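Local coordinates for folylpolyglutamate synthase protein FOLC (Mycobacterium tuberculosis, PDB 2VOS) that probably adds L-glutamate to dihydropteroate and, successively, to tetrahydrofolate at the expense of ATP, with magnesium as cofactor, at residues N188-I194 against I219-P224. Residues are numbered along the deposited sequence; the frame is centred on the assembly and turned at random.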
ATOM      1  N   ASN A 188      14.307  -5.432 -13.538  1.00 42.67           N
ATOM      2  CA  ASN A 188      13.959  -6.183 -14.732  1.00 44.03           C
ATOM      3  C   ASN A 188      13.057  -7.358 -14.315  1.00 43.70           C
ATOM      4  O   ASN A 188      13.302  -8.479 -14.697  1.00 44.18           O
ATOM      5  CB  ASN A 188      15.258  -6.678 -15.394  1.00 44.61           C
ATOM      6  CG  ASN A 188      15.055  -7.236 -16.795  1.00 51.76           C
ATOM      7  OD1 ASN A 188      14.115  -6.871 -17.508  1.00 59.17           O
ATOM      8  ND2 ASN A 188      15.959  -8.113 -17.210  1.00 55.56           N
ATOM      9  N   ALA A 189      12.001  -7.100 -13.545  1.00 42.03           N
ATOM     10  CA  ALA A 189      11.243  -8.172 -12.942  1.00 40.45           C
ATOM     11  C   ALA A 189      10.593  -9.091 -13.982  1.00 41.42           C
ATOM     12  O   ALA A 189      10.020  -8.607 -14.981  1.00 40.25           O
ATOM     13  CB  ALA A 189      10.215  -7.615 -12.015  1.00 40.02           C
ATOM     14  N   PRO A 190      10.646 -10.418 -13.731  1.00 41.34           N
ATOM     15  CA  PRO A 190       9.968 -11.338 -14.688  1.00 42.43           C
ATOM     16  C   PRO A 190       8.412 -11.250 -14.587  1.00 42.65           C
ATOM     17  O   PRO A 190       7.693 -11.715 -15.491  1.00 42.66           O
ATOM     18  CB  PRO A 190      10.466 -12.721 -14.269  1.00 41.72           C
ATOM     19  CG  PRO A 190      10.927 -12.549 -12.795  1.00 42.65           C
ATOM     20  CD  PRO A 190      11.403 -11.134 -12.670  1.00 40.90           C
ATOM     21  N   VAL A 191       7.906 -10.694 -13.493  1.00 40.71           N
ATOM     22  CA  VAL A 191       6.460 -10.492 -13.358  1.00 40.73           C
ATOM     23  C   VAL A 191       6.252  -9.043 -12.888  1.00 40.69           C
ATOM     24  O   VAL A 191       6.818  -8.622 -11.866  1.00 42.24           O
ATOM     25  CB  VAL A 191       5.802 -11.413 -12.320  1.00 40.56           C
ATOM     26  CG1 VAL A 191       4.344 -11.065 -12.213  1.00 40.62           C
ATOM     27  CG2 VAL A 191       5.936 -12.900 -12.753  1.00 41.42           C
ATOM     28  N   ALA A 192       5.482  -8.284 -13.650  1.00 40.13           N
ATOM     29  CA  ALA A 192       5.150  -6.897 -13.323  1.00 40.91           C
ATOM     30  C   ALA A 192       3.639  -6.817 -13.112  1.00 40.78           C
ATOM     31  O   ALA A 192       2.852  -7.277 -13.930  1.00 43.31           O
ATOM     32  CB  ALA A 192       5.578  -5.964 -14.479  1.00 40.41           C
ATOM     33  N   VAL A 193       3.218  -6.226 -12.018  1.00 40.23           N
ATOM     34  CA  VAL A 193       1.848  -6.252 -11.675  1.00 39.04           C
ATOM     35  C   VAL A 193       1.377  -4.837 -11.674  1.00 38.79           C
ATOM     36  O   VAL A 193       2.053  -3.953 -11.071  1.00 38.73           O
ATOM     37  CB  VAL A 193       1.716  -6.819 -10.259  1.00 39.77           C
ATOM     38  CG1 VAL A 193       0.255  -6.868  -9.787  1.00 38.42           C
ATOM     39  CG2 VAL A 193       2.383  -8.223 -10.173  1.00 38.51           C
ATOM     40  N   ILE A 194       0.221  -4.590 -12.297  1.00 38.28           N
ATOM     41  CA  ILE A 194      -0.338  -3.213 -12.313  1.00 38.62           C
ATOM     42  C   ILE A 194      -1.729  -3.234 -11.677  1.00 39.81           C
ATOM     43  O   ILE A 194      -2.683  -3.703 -12.269  1.00 40.63           O
ATOM     44  CB  ILE A 194      -0.476  -2.621 -13.754  1.00 39.55           C
ATOM     45  CG1 ILE A 194       0.797  -2.871 -14.579  1.00 37.01           C
ATOM     46  CG2 ILE A 194      -0.835  -1.047 -13.672  1.00 39.39           C
ATOM     47  CD1 ILE A 194       2.072  -2.130 -14.098  1.00 38.22           C
ATOM     48  N   ILE A 219       7.533  -0.206 -15.388  1.00 39.73           N
ATOM     49  CA  ILE A 219       8.140  -1.341 -14.703  1.00 39.65           C
ATOM     50  C   ILE A 219       8.026  -2.635 -15.529  1.00 40.16           C
ATOM     51  O   ILE A 219       8.568  -3.695 -15.141  1.00 40.70           O
ATOM     52  CB  ILE A 219       7.560  -1.560 -13.242  1.00 39.04           C
ATOM     53  CG1 ILE A 219       6.092  -2.067 -13.303  1.00 39.06           C
ATOM     54  CG2 ILE A 219       7.745  -0.276 -12.394  1.00 36.34           C
ATOM     55  CD1 ILE A 219       5.647  -2.828 -12.030  1.00 38.00           C
ATOM     56  N   ILE A 220       7.287  -2.579 -16.630  1.00 38.96           N
ATOM     57  CA  ILE A 220       7.178  -3.754 -17.489  1.00 40.42           C
ATOM     58  C   ILE A 220       8.380  -3.680 -18.456  1.00 42.65           C
ATOM     59  O   ILE A 220       8.391  -2.811 -19.337  1.00 41.95           O
ATOM     60  CB  ILE A 220       5.844  -3.715 -18.330  1.00 40.80           C
ATOM     61  CG1 ILE A 220       4.592  -3.626 -17.425  1.00 41.00           C
ATOM     62  CG2 ILE A 220       5.745  -4.921 -19.279  1.00 36.89           C
ATOM     63  CD1 ILE A 220       3.307  -3.121 -18.165  1.00 37.65           C
ATOM     64  N   THR A 221       9.369  -4.571 -18.318  1.00 44.32           N
ATOM     65  CA  THR A 221      10.629  -4.460 -19.080  1.00 47.34           C
ATOM     66  C   THR A 221      10.875  -5.702 -19.923  1.00 49.08           C
ATOM     67  O   THR A 221      10.422  -6.794 -19.541  1.00 50.65           O
ATOM     68  CB  THR A 221      11.832  -4.267 -18.121  1.00 47.49           C
ATOM     69  OG1 THR A 221      11.942  -5.421 -17.293  1.00 49.21           O
ATOM     70  CG2 THR A 221      11.594  -3.105 -17.186  1.00 46.03           C
ATOM     71  N   ARG A 222      11.592  -5.571 -21.031  1.00 50.40           N
ATOM     72  CA  ARG A 222      11.919  -6.736 -21.866  1.00 52.50           C
ATOM     73  C   ARG A 222      12.861  -7.669 -21.089  1.00 53.31           C
ATOM     74  O   ARG A 222      13.792  -7.206 -20.429  1.00 53.91           O
ATOM     75  CB  ARG A 222      12.546  -6.292 -23.177  1.00 52.69           C
ATOM     76  CG  ARG A 222      12.969  -7.466 -24.110  1.00 56.46           C
ATOM     77  CD  ARG A 222      13.145  -7.008 -25.575  1.00 63.87           C
ATOM     78  NE  ARG A 222      13.610  -8.059 -26.503  1.00 67.90           N
ATOM     79  CZ  ARG A 222      13.101  -9.295 -26.625  1.00 72.01           C
ATOM     80  NH1 ARG A 222      12.102  -9.710 -25.846  1.00 73.45           N
ATOM     81  NH2 ARG A 222      13.606 -10.142 -27.532  1.00 72.44           N
ATOM     82  N   ALA A 223      12.596  -8.970 -21.121  1.00 54.18           N
ATOM     83  CA  ALA A 223      13.429  -9.961 -20.423  1.00 55.82           C
ATOM     84  C   ALA A 223      14.764 -10.172 -21.173  1.00 57.70           C
ATOM     85  O   ALA A 223      14.832  -9.966 -22.398  1.00 57.42           O
ATOM     86  CB  ALA A 223      12.680 -11.289 -20.317  1.00 55.06           C
ATOM     87  N   PRO A 224      15.812 -10.615 -20.452  1.00 59.18           N
ATOM     88  CA  PRO A 224      17.160 -10.755 -21.050  1.00 60.40           C
ATOM     89  C   PRO A 224      17.217 -11.671 -22.285  1.00 61.63           C
ATOM     90  O   PRO A 224      16.305 -12.489 -22.486  1.00 63.21           O
ATOM     91  CB  PRO A 224      18.001 -11.334 -19.900  1.00 60.58           C
ATOM     92  CG  PRO A 224      17.261 -10.977 -18.640  1.00 59.92           C
ATOM     93  CD  PRO A 224      15.790 -10.987 -19.024  1.00 59.18           C
TER
HETATM   94  O   HOH W   1      10.751  -4.442 -13.375  1.00 28.76           O
HETATM   95  O   HOH W   2       9.276  -6.203 -15.982  1.00 38.93           O
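The carbonyl oxygen of Ile219 is gripped by two waters that tie it to both backbone polar atoms of Ala189. One water donates to Ile219 O and accepts from Ala189 N, 2.9 Å from each. The second lies 2.7 Å from Ala189 O, donates to that oxygen and to Ile219 O, and accepts the N-H of Thr221. The two waters thus bridge the loop before the strand to the loop after the helix. This is part of a beta-alpha-beta crossover in the Mur ligase-type middle domain of this synthase, a P-loop NTPase-like fold: strand 191-194 leads through helix 209-217 to the parallel neighbouring strand 231-234, and residues 219-224 belong to the return loop.

On the strand itself the contact is apolar. The methyl of Ala192 points at the loop and meets two isoleucines, with its CB 4.0 Å from Ile219 CD1 and 3.9 Å from Ile220 CG1. In Ile219, chi1 at 70° leaves CG1 flanked by the backbone N and C, and CD1 extends to the strand, against Ala192, while Ile194 runs past it the other way and brings its CD1 to 4.1 Å from Ile219 CG1. Leu245 and Ser249 of helix 239-251 touch Ile194 and Ile220, respectively. Val193 points away from the loop and packs on Leu304 and Ser308 of helix 296-312, its side chain about 10 Å from the bound ADP. At the outer end Arg222 turns from the strand to a salt bridge with Asp253, and Thr221 O is hydrogen-bonded to Thr230 OG1. The Thr221 hydroxyl, with chi1 at 63°, is set against the Asn188 backbone, OG1 3.3 Å from CA.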